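Hypothetical methylmalonyl-CoA decarboxylase alpha subunit (Sulfolobus tokodaii, PDB 1X0U) is of unknown function but belongs to the carboxyl transferase family, in the ClpP/crotonase clan, and forms an assembly of six chains. Local coordinates at residues A195-V200 with V214-L219; I189-D194 with F234-E239; Q98-L103 with I132-G137. One frame throughout, in Å; residues are numbered along the deposited sequence.

Contact 1 of 3, residues A195-V200 with V214-L219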
ATOM      1  N   ALA A 195     -38.068  -1.024  35.069  1.00 13.87           N
ATOM      2  CA  ALA A 195     -36.705  -0.534  35.271  1.00 13.13           C
ATOM      3  C   ALA A 195     -35.855  -0.287  34.018  1.00 14.19           C
ATOM      4  O   ALA A 195     -34.719   0.185  34.120  1.00 14.43           O
ATOM      5  CB  ALA A 195     -35.967  -1.485  36.180  1.00 11.84           C
ATOM      6  N   TYR A 196     -36.383  -0.591  32.842  1.00 14.60           N
ATOM      7  CA  TYR A 196     -35.596  -0.389  31.633  1.00 15.15           C
ATOM      8  C   TYR A 196     -36.277   0.521  30.630  1.00 14.06           C
ATOM      9  O   TYR A 196     -37.433   0.329  30.286  1.00 14.27           O
ATOM     10  CB  TYR A 196     -35.300  -1.729  30.959  1.00 14.53           C
ATOM     11  CG  TYR A 196     -34.925  -2.822  31.919  1.00 16.36           C
ATOM     12  CD1 TYR A 196     -35.888  -3.694  32.427  1.00 15.75           C
ATOM     13  CD2 TYR A 196     -33.604  -2.985  32.331  1.00 16.14           C
ATOM     14  CE1 TYR A 196     -35.537  -4.709  33.322  1.00 16.03           C
ATOM     15  CE2 TYR A 196     -33.250  -3.987  33.223  1.00 14.89           C
ATOM     16  CZ  TYR A 196     -34.214  -4.848  33.712  1.00 16.27           C
ATOM     17  OH  TYR A 196     -33.843  -5.866  34.562  1.00 16.60           O
ATOM     18  N   TYR A 197     -35.545   1.518  30.160  1.00 13.99           N
ATOM     19  CA  TYR A 197     -36.070   2.435  29.172  1.00 14.95           C
ATOM     20  C   TYR A 197     -34.961   3.316  28.657  1.00 14.51           C
ATOM     21  O   TYR A 197     -33.847   3.289  29.168  1.00 14.16           O
ATOM     22  CB  TYR A 197     -37.185   3.292  29.776  1.00 14.91           C
ATOM     23  CG  TYR A 197     -36.807   4.078  31.016  1.00 16.11           C
ATOM     24  CD1 TYR A 197     -36.054   5.247  30.926  1.00 16.05           C
ATOM     25  CD2 TYR A 197     -37.275   3.687  32.283  1.00 16.62           C
ATOM     26  CE1 TYR A 197     -35.782   6.022  32.061  1.00 16.99           C
ATOM     27  CE2 TYR A 197     -37.006   4.452  33.424  1.00 15.27           C
ATOM     28  CZ  TYR A 197     -36.261   5.622  33.302  1.00 17.11           C
ATOM     29  OH  TYR A 197     -36.004   6.393  34.413  1.00 17.83           O
ATOM     30  N   MET A 198     -35.251   4.064  27.610  1.00 15.24           N
ATOM     31  CA  MET A 198     -34.271   4.992  27.089  1.00 18.35           C
ATOM     32  C   MET A 198     -34.923   6.048  26.227  1.00 18.54           C
ATOM     33  O   MET A 198     -35.821   5.765  25.433  1.00 19.65           O
ATOM     34  CB  MET A 198     -33.118   4.267  26.355  1.00 19.98           C
ATOM     35  CG  MET A 198     -33.404   3.480  25.093  1.00 22.12           C
ATOM     36  SD  MET A 198     -31.856   2.639  24.531  1.00 25.16           S
ATOM     37  CE  MET A 198     -32.302   1.005  24.539  1.00 23.74           C
ATOM     38  N   PHE A 199     -34.506   7.288  26.449  1.00 19.00           N
ATOM     39  CA  PHE A 199     -35.020   8.423  25.704  1.00 18.57           C
ATOM     40  C   PHE A 199     -34.016   9.565  25.775  1.00 18.54           C
ATOM     41  O   PHE A 199     -33.244   9.652  26.724  1.00 18.05           O
ATOM     42  CB  PHE A 199     -36.392   8.865  26.244  1.00 19.14           C
ATOM     43  CG  PHE A 199     -36.505   8.859  27.747  1.00 19.51           C
ATOM     44  CD1 PHE A 199     -37.349   7.955  28.386  1.00 21.61           C
ATOM     45  CD2 PHE A 199     -35.799   9.770  28.524  1.00 21.21           C
ATOM     46  CE1 PHE A 199     -37.491   7.958  29.776  1.00 22.59           C
ATOM     47  CE2 PHE A 199     -35.933   9.783  29.914  1.00 21.51           C
ATOM     48  CZ  PHE A 199     -36.782   8.874  30.543  1.00 20.85           C
ATOM     49  N   VAL A 200     -34.002  10.417  24.755  1.00 19.24           N
ATOM     50  CA  VAL A 200     -33.072  11.545  24.715  1.00 19.51           C
ATOM     51  C   VAL A 200     -33.462  12.588  25.758  1.00 20.84           C
ATOM     52  O   VAL A 200     -32.623  13.053  26.531  1.00 21.17           O
ATOM     53  CB  VAL A 200     -33.053  12.205  23.314  1.00 17.79           C
ATOM     54  CG1 VAL A 200     -32.124  13.407  23.310  1.00 18.18           C
ATOM     55  CG2 VAL A 200     -32.602  11.185  22.270  1.00 18.07           C
ATOM     56  N   VAL A 214     -46.379  11.921  30.004  1.00 47.16           N
ATOM     57  CA  VAL A 214     -46.234  10.506  29.701  1.00 40.79           C
ATOM     58  C   VAL A 214     -45.307   9.769  30.671  1.00 37.36           C
ATOM     59  O   VAL A 214     -44.385  10.352  31.245  1.00 35.41           O
ATOM     60  CB  VAL A 214     -45.741  10.323  28.242  1.00 39.98           C
ATOM     61  CG1 VAL A 214     -44.607  11.278  27.962  1.00 39.50           C
ATOM     62  CG2 VAL A 214     -45.308   8.884  27.995  1.00 39.49           C
ATOM     63  N   SER A 215     -45.590   8.484  30.857  1.00 34.02           N
ATOM     64  CA  SER A 215     -44.820   7.603  31.727  1.00 29.89           C
ATOM     65  C   SER A 215     -43.480   7.276  31.068  1.00 26.72           C
ATOM     66  O   SER A 215     -43.305   7.491  29.868  1.00 24.02           O
ATOM     67  CB  SER A 215     -45.604   6.308  31.960  1.00 29.93           C
ATOM     68  OG  SER A 215     -44.840   5.361  32.687  1.00 33.10           O
ATOM     69  N   PHE A 216     -42.540   6.755  31.852  1.00 25.05           N
ATOM     70  CA  PHE A 216     -41.229   6.397  31.317  1.00 25.07           C
ATOM     71  C   PHE A 216     -41.344   5.288  30.269  1.00 23.70           C
ATOM     72  O   PHE A 216     -40.718   5.362  29.211  1.00 21.95           O
ATOM     73  CB  PHE A 216     -40.283   5.943  32.437  1.00 25.11           C
ATOM     74  CG  PHE A 216     -39.940   7.024  33.430  1.00 27.10           C
ATOM     75  CD1 PHE A 216     -39.797   8.347  33.026  1.00 28.42           C
ATOM     76  CD2 PHE A 216     -39.726   6.710  34.767  1.00 28.09           C
ATOM     77  CE1 PHE A 216     -39.452   9.336  33.932  1.00 28.00           C
ATOM     78  CE2 PHE A 216     -39.379   7.692  35.683  1.00 28.87           C
ATOM     79  CZ  PHE A 216     -39.241   9.007  35.263  1.00 29.67           C
ATOM     80  N   GLN A 217     -42.149   4.270  30.569  1.00 22.73           N
ATOM     81  CA  GLN A 217     -42.358   3.143  29.659  1.00 21.91           C
ATOM     82  C   GLN A 217     -43.048   3.548  28.360  1.00 21.36           C
ATOM     83  O   GLN A 217     -42.749   3.003  27.298  1.00 21.63           O
ATOM     84  CB  GLN A 217     -43.179   2.048  30.351  1.00 21.55           C
ATOM     85  CG  GLN A 217     -42.415   1.316  31.439  1.00 19.76           C
ATOM     86  CD  GLN A 217     -41.137   0.700  30.907  1.00 21.20           C
ATOM     87  OE1 GLN A 217     -41.171  -0.233  30.105  1.00 20.20           O
ATOM     88  NE2 GLN A 217     -40.000   1.229  31.342  1.00 21.56           N
ATOM     89  N   ASP A 218     -43.980   4.492  28.443  1.00 20.58           N
ATOM     90  CA  ASP A 218     -44.693   4.941  27.258  1.00 19.10           C
ATOM     91  C   ASP A 218     -43.847   5.876  26.401  1.00 19.38           C
ATOM     92  O   ASP A 218     -44.137   6.063  25.212  1.00 17.49           O
ATOM     93  CB  ASP A 218     -45.997   5.643  27.640  1.00 20.02           C
ATOM     94  CG  ASP A 218     -47.020   4.691  28.223  1.00 20.98           C
ATOM     95  OD1 ASP A 218     -46.824   3.465  28.098  1.00 24.97           O
ATOM     96  OD2 ASP A 218     -48.026   5.166  28.794  1.00 18.63           O
ATOM     97  N   LEU A 219     -42.806   6.457  27.001  1.00 17.30           N
ATOM     98  CA  LEU A 219     -41.929   7.358  26.263  1.00 15.84           C
ATOM     99  C   LEU A 219     -40.774   6.607  25.607  1.00 16.77           C
ATOM    100  O   LEU A 219     -40.430   6.871  24.450  1.00 15.16           O
ATOM    101  CB  LEU A 219     -41.375   8.450  27.181  1.00 14.17           C
ATOM    102  CG  LEU A 219     -40.525   9.523  26.480  1.00 14.99           C
ATOM    103  CD1 LEU A 219     -41.378  10.245  25.436  1.00 14.15           C
ATOM    104  CD2 LEU A 219     -39.965  10.517  27.506  1.00 12.80           C
TER
HETATM  105  O   HOH W   1     -38.884  -1.661  29.189  1.00 23.16           O

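Contact 2 of 3, residues I189-D194 with F234-E239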
ATOM      1  N   ILE A 189     -29.662  -4.939  22.685  1.00 15.11           N
ATOM      2  CA  ILE A 189     -30.487  -5.955  23.321  1.00 15.73           C
ATOM      3  C   ILE A 189     -30.995  -5.286  24.596  1.00 17.07           C
ATOM      4  O   ILE A 189     -30.208  -4.864  25.443  1.00 16.86           O
ATOM      5  CB  ILE A 189     -29.665  -7.184  23.690  1.00 16.48           C
ATOM      6  CG1 ILE A 189     -29.097  -7.817  22.414  1.00 16.53           C
ATOM      7  CG2 ILE A 189     -30.530  -8.159  24.486  1.00 15.03           C
ATOM      8  CD1 ILE A 189     -28.008  -8.839  22.659  1.00 15.71           C
ATOM      9  N   MET A 190     -32.310  -5.179  24.719  1.00 16.51           N
ATOM     10  CA  MET A 190     -32.916  -4.521  25.859  1.00 16.18           C
ATOM     11  C   MET A 190     -33.931  -5.405  26.565  1.00 16.43           C
ATOM     12  O   MET A 190     -34.637  -6.185  25.925  1.00 16.86           O
ATOM     13  CB  MET A 190     -33.597  -3.236  25.384  1.00 15.84           C
ATOM     14  CG  MET A 190     -34.177  -2.384  26.491  1.00 14.97           C
ATOM     15  SD  MET A 190     -34.642  -0.785  25.843  1.00 19.67           S
ATOM     16  CE  MET A 190     -35.585  -0.121  27.199  1.00 13.96           C
ATOM     17  N   ILE A 191     -33.998  -5.276  27.886  1.00 16.42           N
ATOM     18  CA  ILE A 191     -34.937  -6.046  28.697  1.00 17.91           C
ATOM     19  C   ILE A 191     -36.202  -5.215  28.890  1.00 18.29           C
ATOM     20  O   ILE A 191     -36.127  -4.007  29.092  1.00 17.73           O
ATOM     21  CB  ILE A 191     -34.354  -6.370  30.093  1.00 17.82           C
ATOM     22  CG1 ILE A 191     -33.057  -7.172  29.954  1.00 19.84           C
ATOM     23  CG2 ILE A 191     -35.371  -7.167  30.917  1.00 17.82           C
ATOM     24  CD1 ILE A 191     -31.848  -6.346  29.626  1.00 19.35           C
ATOM     25  N   LYS A 192     -37.369  -5.841  28.803  1.00 20.80           N
ATOM     26  CA  LYS A 192     -38.587  -5.071  29.009  1.00 23.46           C
ATOM     27  C   LYS A 192     -38.974  -5.149  30.472  1.00 22.37           C
ATOM     28  O   LYS A 192     -38.862  -6.195  31.096  1.00 23.63           O
ATOM     29  CB  LYS A 192     -39.743  -5.542  28.100  1.00 26.05           C
ATOM     30  CG  LYS A 192     -39.809  -7.026  27.772  1.00 29.47           C
ATOM     31  CD  LYS A 192     -40.731  -7.238  26.558  1.00 31.58           C
ATOM     32  CE  LYS A 192     -40.707  -8.675  26.023  1.00 31.33           C
ATOM     33  NZ  LYS A 192     -41.718  -9.556  26.682  1.00 33.52           N
ATOM     34  N   GLY A 193     -39.393  -4.014  31.013  1.00 21.47           N
ATOM     35  CA  GLY A 193     -39.779  -3.942  32.406  1.00 18.91           C
ATOM     36  C   GLY A 193     -39.782  -2.498  32.860  1.00 17.60           C
ATOM     37  O   GLY A 193     -39.266  -1.607  32.173  1.00 16.83           O
ATOM     38  N   ASP A 194     -40.355  -2.269  34.033  1.00 17.52           N
ATOM     39  CA  ASP A 194     -40.446  -0.934  34.604  1.00 15.86           C
ATOM     40  C   ASP A 194     -39.095  -0.244  34.733  1.00 15.09           C
ATOM     41  O   ASP A 194     -38.999   0.965  34.538  1.00 15.97           O
ATOM     42  CB  ASP A 194     -41.093  -1.002  35.989  1.00 14.62           C
ATOM     43  CG  ASP A 194     -41.220   0.360  36.625  1.00 14.30           C
ATOM     44  OD1 ASP A 194     -42.037   1.166  36.135  1.00 16.28           O
ATOM     45  OD2 ASP A 194     -40.493   0.633  37.599  1.00 15.43           O
ATOM     46  N   PHE A 234     -33.182  -6.370  19.724  1.00 15.53           N
ATOM     47  CA  PHE A 234     -33.703  -7.562  20.386  1.00 15.78           C
ATOM     48  C   PHE A 234     -34.343  -7.156  21.695  1.00 18.25           C
ATOM     49  O   PHE A 234     -33.729  -6.430  22.497  1.00 18.57           O
ATOM     50  CB  PHE A 234     -32.605  -8.565  20.728  1.00 14.05           C
ATOM     51  CG  PHE A 234     -31.804  -9.022  19.564  1.00 14.24           C
ATOM     52  CD1 PHE A 234     -30.561  -8.454  19.293  1.00 12.96           C
ATOM     53  CD2 PHE A 234     -32.263 -10.051  18.757  1.00 12.21           C
ATOM     54  CE1 PHE A 234     -29.782  -8.909  18.238  1.00 11.45           C
ATOM     55  CE2 PHE A 234     -31.495 -10.507  17.701  1.00 11.71           C
ATOM     56  CZ  PHE A 234     -30.252  -9.941  17.438  1.00 12.10           C
ATOM     57  N   MET A 235     -35.571  -7.620  21.911  1.00 18.64           N
ATOM     58  CA  MET A 235     -36.277  -7.340  23.153  1.00 19.43           C
ATOM     59  C   MET A 235     -36.388  -8.653  23.900  1.00 18.90           C
ATOM     60  O   MET A 235     -36.774  -9.664  23.327  1.00 19.38           O
ATOM     61  CB  MET A 235     -37.668  -6.777  22.886  1.00 19.66           C
ATOM     62  CG  MET A 235     -38.464  -6.557  24.153  1.00 20.22           C
ATOM     63  SD  MET A 235     -39.911  -5.534  23.855  1.00 22.90           S
ATOM     64  CE  MET A 235     -40.933  -6.679  22.889  1.00 17.00           C
ATOM     65  N   VAL A 236     -36.048  -8.637  25.181  1.00 17.90           N
ATOM     66  CA  VAL A 236     -36.083  -9.847  25.982  1.00 17.42           C
ATOM     67  C   VAL A 236     -36.760  -9.634  27.340  1.00 18.19           C
ATOM     68  O   VAL A 236     -36.947  -8.503  27.785  1.00 17.69           O
ATOM     69  CB  VAL A 236     -34.649 -10.383  26.175  1.00 18.25           C
ATOM     70  CG1 VAL A 236     -33.820  -9.388  26.968  1.00 17.86           C
ATOM     71  CG2 VAL A 236     -34.688 -11.703  26.851  1.00 19.99           C
ATOM     72  N   ASP A 237     -37.114 -10.733  27.996  1.00 19.14           N
ATOM     73  CA  ASP A 237     -37.799 -10.691  29.283  1.00 18.68           C
ATOM     74  C   ASP A 237     -36.904 -10.558  30.501  1.00 19.45           C
ATOM     75  O   ASP A 237     -37.331 -10.026  31.527  1.00 19.62           O
ATOM     76  CB  ASP A 237     -38.653 -11.942  29.446  1.00 21.46           C
ATOM     77  CG  ASP A 237     -39.774 -12.001  28.447  1.00 25.26           C
ATOM     78  OD1 ASP A 237     -40.148 -13.121  28.040  1.00 29.45           O
ATOM     79  OD2 ASP A 237     -40.288 -10.924  28.078  1.00 24.78           O
ATOM     80  N   SER A 238     -35.671 -11.042  30.411  1.00 17.77           N
ATOM     81  CA  SER A 238     -34.794 -10.951  31.561  1.00 16.49           C
ATOM     82  C   SER A 238     -33.338 -10.679  31.221  1.00 16.81           C
ATOM     83  O   SER A 238     -32.925 -10.701  30.062  1.00 18.04           O
ATOM     84  CB  SER A 238     -34.881 -12.233  32.378  1.00 14.10           C
ATOM     85  OG  SER A 238     -34.172 -13.268  31.731  1.00 13.04           O
ATOM     86  N   GLU A 239     -32.559 -10.424  32.262  1.00 16.94           N
ATOM     87  CA  GLU A 239     -31.151 -10.155  32.110  1.00 16.12           C
ATOM     88  C   GLU A 239     -30.393 -11.425  31.770  1.00 16.73           C
ATOM     89  O   GLU A 239     -29.442 -11.389  30.979  1.00 15.34           O
ATOM     90  CB  GLU A 239     -30.629  -9.498  33.385  1.00 16.19           C
ATOM     91  CG  GLU A 239     -31.047  -8.043  33.461  1.00 14.71           C
ATOM     92  CD  GLU A 239     -30.676  -7.378  34.762  1.00 16.04           C
ATOM     93  OE1 GLU A 239     -29.706  -7.826  35.407  1.00 16.09           O
ATOM     94  OE2 GLU A 239     -31.349  -6.395  35.126  1.00 15.05           O
TER

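Contact 3 of 3, residues Q98-L103 with I132-G137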
ATOM      1  N   GLN A  98     -21.906  -0.990  33.854  1.00 10.42           N
ATOM      2  CA  GLN A  98     -22.121   0.151  34.719  1.00 11.52           C
ATOM      3  C   GLN A  98     -22.820  -0.322  35.990  1.00 14.29           C
ATOM      4  O   GLN A  98     -23.692  -1.192  35.949  1.00 13.53           O
ATOM      5  CB  GLN A  98     -22.952   1.207  33.989  1.00 12.07           C
ATOM      6  CG  GLN A  98     -22.239   1.790  32.770  1.00 10.52           C
ATOM      7  CD  GLN A  98     -23.098   2.769  31.994  1.00 11.54           C
ATOM      8  OE1 GLN A  98     -24.217   2.447  31.581  1.00 11.44           O
ATOM      9  NE2 GLN A  98     -22.576   3.972  31.780  1.00 11.68           N
ATOM     10  N   ASP A  99     -22.408   0.233  37.122  1.00 15.23           N
ATOM     11  CA  ASP A  99     -22.987  -0.132  38.408  1.00 16.83           C
ATOM     12  C   ASP A  99     -23.960   0.957  38.832  1.00 17.16           C
ATOM     13  O   ASP A  99     -23.543   2.032  39.266  1.00 16.47           O
ATOM     14  CB  ASP A  99     -21.890  -0.269  39.455  1.00 16.69           C
ATOM     15  CG  ASP A  99     -22.383  -0.913  40.722  1.00 17.29           C
ATOM     16  OD1 ASP A  99     -23.599  -0.820  40.994  1.00 17.80           O
ATOM     17  OD2 ASP A  99     -21.556  -1.500  41.443  1.00 16.04           O
ATOM     18  N   PHE A 100     -25.254   0.671  38.709  1.00 16.29           N
ATOM     19  CA  PHE A 100     -26.292   1.635  39.055  1.00 15.57           C
ATOM     20  C   PHE A 100     -26.247   2.081  40.518  1.00 16.25           C
ATOM     21  O   PHE A 100     -26.767   3.144  40.856  1.00 15.01           O
ATOM     22  CB  PHE A 100     -27.686   1.062  38.745  1.00 14.63           C
ATOM     23  CG  PHE A 100     -28.803   2.060  38.925  1.00 13.70           C
ATOM     24  CD1 PHE A 100     -29.044   3.040  37.963  1.00 12.59           C
ATOM     25  CD2 PHE A 100     -29.565   2.068  40.089  1.00 13.56           C
ATOM     26  CE1 PHE A 100     -30.025   4.017  38.158  1.00 12.88           C
ATOM     27  CE2 PHE A 100     -30.549   3.042  40.297  1.00 13.81           C
ATOM     28  CZ  PHE A 100     -30.780   4.020  39.329  1.00 11.62           C
ATOM     29  N   THR A 101     -25.622   1.282  41.378  1.00 16.50           N
ATOM     30  CA  THR A 101     -25.547   1.620  42.799  1.00 19.29           C
ATOM     31  C   THR A 101     -24.525   2.709  43.088  1.00 19.81           C
ATOM     32  O   THR A 101     -24.460   3.227  44.201  1.00 20.76           O
ATOM     33  CB  THR A 101     -25.191   0.397  43.671  1.00 19.48           C
ATOM     34  OG1 THR A 101     -23.809   0.064  43.493  1.00 20.10           O
ATOM     35  CG2 THR A 101     -26.059  -0.800  43.290  1.00 20.99           C
ATOM     36  N   VAL A 102     -23.716   3.049  42.093  1.00 18.95           N
ATOM     37  CA  VAL A 102     -22.716   4.092  42.273  1.00 19.17           C
ATOM     38  C   VAL A 102     -23.205   5.350  41.571  1.00 18.85           C
ATOM     39  O   VAL A 102     -23.010   5.523  40.370  1.00 19.18           O
ATOM     40  CB  VAL A 102     -21.338   3.655  41.699  1.00 20.32           C
ATOM     41  CG1 VAL A 102     -20.338   4.796  41.781  1.00 20.06           C
ATOM     42  CG2 VAL A 102     -20.817   2.456  42.476  1.00 19.27           C
ATOM     43  N   LEU A 103     -23.862   6.219  42.330  1.00 19.70           N
ATOM     44  CA  LEU A 103     -24.390   7.470  41.791  1.00 19.92           C
ATOM     45  C   LEU A 103     -25.253   7.193  40.553  1.00 19.37           C
ATOM     46  O   LEU A 103     -25.005   7.722  39.462  1.00 20.06           O
ATOM     47  CB  LEU A 103     -23.228   8.416  41.447  1.00 19.79           C
ATOM     48  CG  LEU A 103     -22.269   8.742  42.606  1.00 22.91           C
ATOM     49  CD1 LEU A 103     -21.040   9.514  42.105  1.00 22.95           C
ATOM     50  CD2 LEU A 103     -23.013   9.555  43.660  1.00 23.69           C
ATOM     51  N   ILE A 132     -22.765  -3.474  28.959  1.00 13.42           N
ATOM     52  CA  ILE A 132     -23.943  -3.746  29.767  1.00 11.89           C
ATOM     53  C   ILE A 132     -24.308  -2.435  30.467  1.00 12.25           C
ATOM     54  O   ILE A 132     -23.788  -2.099  31.544  1.00 11.29           O
ATOM     55  CB  ILE A 132     -23.652  -4.854  30.797  1.00 13.06           C
ATOM     56  CG1 ILE A 132     -22.940  -6.027  30.109  1.00 13.58           C
ATOM     57  CG2 ILE A 132     -24.959  -5.351  31.407  1.00 12.07           C
ATOM     58  CD1 ILE A 132     -22.557  -7.152  31.046  1.00 14.05           C
ATOM     59  N   ASN A 133     -25.206  -1.687  29.832  1.00 11.43           N
ATOM     60  CA  ASN A 133     -25.647  -0.389  30.331  1.00 11.36           C
ATOM     61  C   ASN A 133     -26.631  -0.426  31.499  1.00 11.85           C
ATOM     62  O   ASN A 133     -27.503  -1.283  31.560  1.00 13.83           O
ATOM     63  CB  ASN A 133     -26.250   0.411  29.176  1.00 12.69           C
ATOM     64  CG  ASN A 133     -25.192   0.950  28.227  1.00 15.97           C
ATOM     65  OD1 ASN A 133     -24.359   0.196  27.699  1.00 16.03           O
ATOM     66  ND2 ASN A 133     -25.215   2.263  28.009  1.00 11.93           N
ATOM     67  N   ASP A 134     -26.473   0.525  32.416  1.00 13.13           N
ATOM     68  CA  ASP A 134     -27.332   0.663  33.594  1.00 14.22           C
ATOM     69  C   ASP A 134     -26.948   2.010  34.193  1.00 15.48           C
ATOM     70  O   ASP A 134     -26.394   2.094  35.295  1.00 15.30           O
ATOM     71  CB  ASP A 134     -27.066  -0.456  34.605  1.00 10.77           C
ATOM     72  CG  ASP A 134     -28.225  -0.659  35.567  1.00 13.53           C
ATOM     73  OD1 ASP A 134     -29.126   0.217  35.605  1.00 10.35           O
ATOM     74  OD2 ASP A 134     -28.235  -1.690  36.285  1.00 10.11           O
ATOM     75  N   SER A 135     -27.236   3.065  33.440  1.00 16.84           N
ATOM     76  CA  SER A 135     -26.896   4.420  33.836  1.00 17.54           C
ATOM     77  C   SER A 135     -28.057   5.375  33.663  1.00 18.39           C
ATOM     78  O   SER A 135     -28.731   5.349  32.643  1.00 18.31           O
ATOM     79  CB  SER A 135     -25.715   4.914  32.993  1.00 17.11           C
ATOM     80  OG  SER A 135     -25.424   6.282  33.244  1.00 20.43           O
ATOM     81  N   GLY A 136     -28.278   6.229  34.661  1.00 17.70           N
ATOM     82  CA  GLY A 136     -29.350   7.200  34.568  1.00 18.62           C
ATOM     83  C   GLY A 136     -28.974   8.287  33.578  1.00 19.70           C
ATOM     84  O   GLY A 136     -29.838   8.982  33.039  1.00 21.96           O
ATOM     85  N   GLY A 137     -27.675   8.438  33.330  1.00 19.48           N
ATOM     86  CA  GLY A 137     -27.231   9.450  32.387  1.00 18.45           C
ATOM     87  C   GLY A 137     -25.956  10.160  32.789  1.00 18.31           C
ATOM     88  O   GLY A 137     -25.125   9.610  33.509  1.00 18.86           O
TER
HETATM   89  O   HOH W   2     -24.288  -3.481  34.188  1.00 13.37           O
HETATM   90  O   HOH W   3     -25.795  -1.851  37.481  1.00 22.05           O

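Contact 1 of 3, residues A195-V200 with V214-L219
Strand 197-199 runs past the start of helix 216-220, with the CA atoms of Tyr197 and Gln217 6.3 Å apart and those of Phe199 and Leu219 7.0 Å. In this crotonase-like fold the strand pairs in parallel with strand 173-175 as a small second sheet, and the helix lies against it. Tyr197 and Phe199 start their side chains toward the helix, and Phe216 touches both. CB of Phe216 sits over one face of the Tyr197 ring, 3.9 Å from its centroid, a CH-pi contact. The two rings themselves are nearly parallel, planes at 30°, but slid so far that they barely overlap. That slide puts Tyr197 OH above the rim of the Phe216 ring. Both rings of the strand swing to the helix with CG between the backbone N and the carbonyl carbon (chi1 56° for Tyr197). On Phe199 one face is taken by a methyl, with Leu219 CD2 4.1 Å from the ring centroid, while Phe199 CZ meets Phe216 CD1 at 3.9 Å. Beyond these, the second subunit comes in through Glu379, which packs on Phe199, and Thr376, which packs on Leu219. Gln217 starts away from the strand, but its chain bends at chi2 and brings the amide back to the edge of the Tyr197 ring. Water 1 lies within hydrogen-bonding distance of Tyr196 O and Gln217 OE1, though it cannot serve all its neighbours at once. The firm link is Gln217 NE2 to Tyr196 O, 2.9 Å and almost straight at 174°, the oxygen lying in the plane of the amide while the NE2 stands above the carbonyl plane.

Contact 2 of 3, residues I189-D194 with F234-E239
Lys192 holds CG between its own N and carbonyl carbon (chi1 34°) and bends only at its far end (chi4 89°), while Met235 runs straight to its sulfur and then kinks (chi3 70°), which sets the lysine chain across the methionine at about a right angle. Lys192 CD lies 3.3 Å from Met235 SD. Past the sulfur, the lysine tip runs alongside Asp237 to a salt bridge, NZ to OD2, modelled at an implausibly short 2.4 Å, and the exact placing of the Lys192 end is doubtful as a whole. The backbones beneath form a parallel pair: Met190 N donates to Phe234 O, Val236 N to Met190 O and Lys192 N to Val236 O, each at 2.9 Å. Ile189 CG1 meets Phe234 CD1 at 3.5 Å, crossing the ring obliquely, and Ile191 CG1 touches Val236 CG1 at 3.8 Å. Where strand 234-236 ends, Ile191 CG1 packs on Ser238 O as the chain turns into a helix, with Ser238 OG capping Glu241 N. Strand 234-236 is the edge strand, within this chain, of the seven-strand sheet that holds strand 187-191, and a crossover joins the two. Ile189, Phe234 and Val236 face helix 239-252; Met190 and Met235 look the other way, onto helix 222-229.

Contact 3 of 3, residues Q98-L103 with I132-G137
Phe100 and Asp134 lie with ring and carboxylate planes only 20° apart while the side chains cross at about a right angle. The carboxylate does not stack on the ring; Asp134 OD1 comes up beside Phe100 CB at 3.6 Å, and the backbone O of Asp134 lies in the ring plane, at the edge. Phe100 comes to this place from a type I turn, Asp99 to Val102, which Asp99 stiffens: its OD1 takes Thr101 N, closing an Asx turn, and Thr101 OG1 as well. Gln98 reaches across on its own. Its CG lies anti to the carbonyl carbon (chi1 -64°) and the chain is extended beyond, laying the amide along the 133-135 backbone. There OE1 accepts from Asp134 N at 3.1 Å, the donor tilted a little from the carbonyl plane, and lies 3.2 Å from Ser135 CB. NE2 is hydrogen-bonded to His111. Gln98 N also donates to Ile132 O, a backbone bond between parallel strands 91-98 and 129-133 at their C-terminal ends. Water 2 gives protons to Gln98 O and Ile132 O, and water 3 joins Gln98 O, Phe100 N and Asp134 OD2, the last at 2.7 Å. Past the strand, Ser135 OG accepts from Gly137 N in an ST turn and is also hydrogen-bonded to Gly105 O. Buried as it is, the carboxylate of Asp134 is well paid for: Lys39 bridges to OD1, Arg45 and Gln34 bind OD2, and Lys39 also makes a cation-pi contact with Phe100. Such a setting would be expected to stabilise the charged form.

Coming from the N terminus, contact 3 is the first to close, shutting a loop that contains helix 109-125 between two inner strands of the sheet that includes 91-98 and 129-133. It is finished before the others begin. Contact 2 then opens at strand 187-191 of the same sheet and closes at its outermost strand, 234-236, and contact 1 is nested wholly inside that loop, tying the small two-strand sheet to helix 216-220. Contacts 1 and 2 touch directly, with Tyr196 OH 2.6 Å from Glu239 OE2, a probable hydrogen bond. Contact 3 stays about 6 Å from either at nearest atoms, yet Arg45 makes salt bridges to both Asp134 and Glu239.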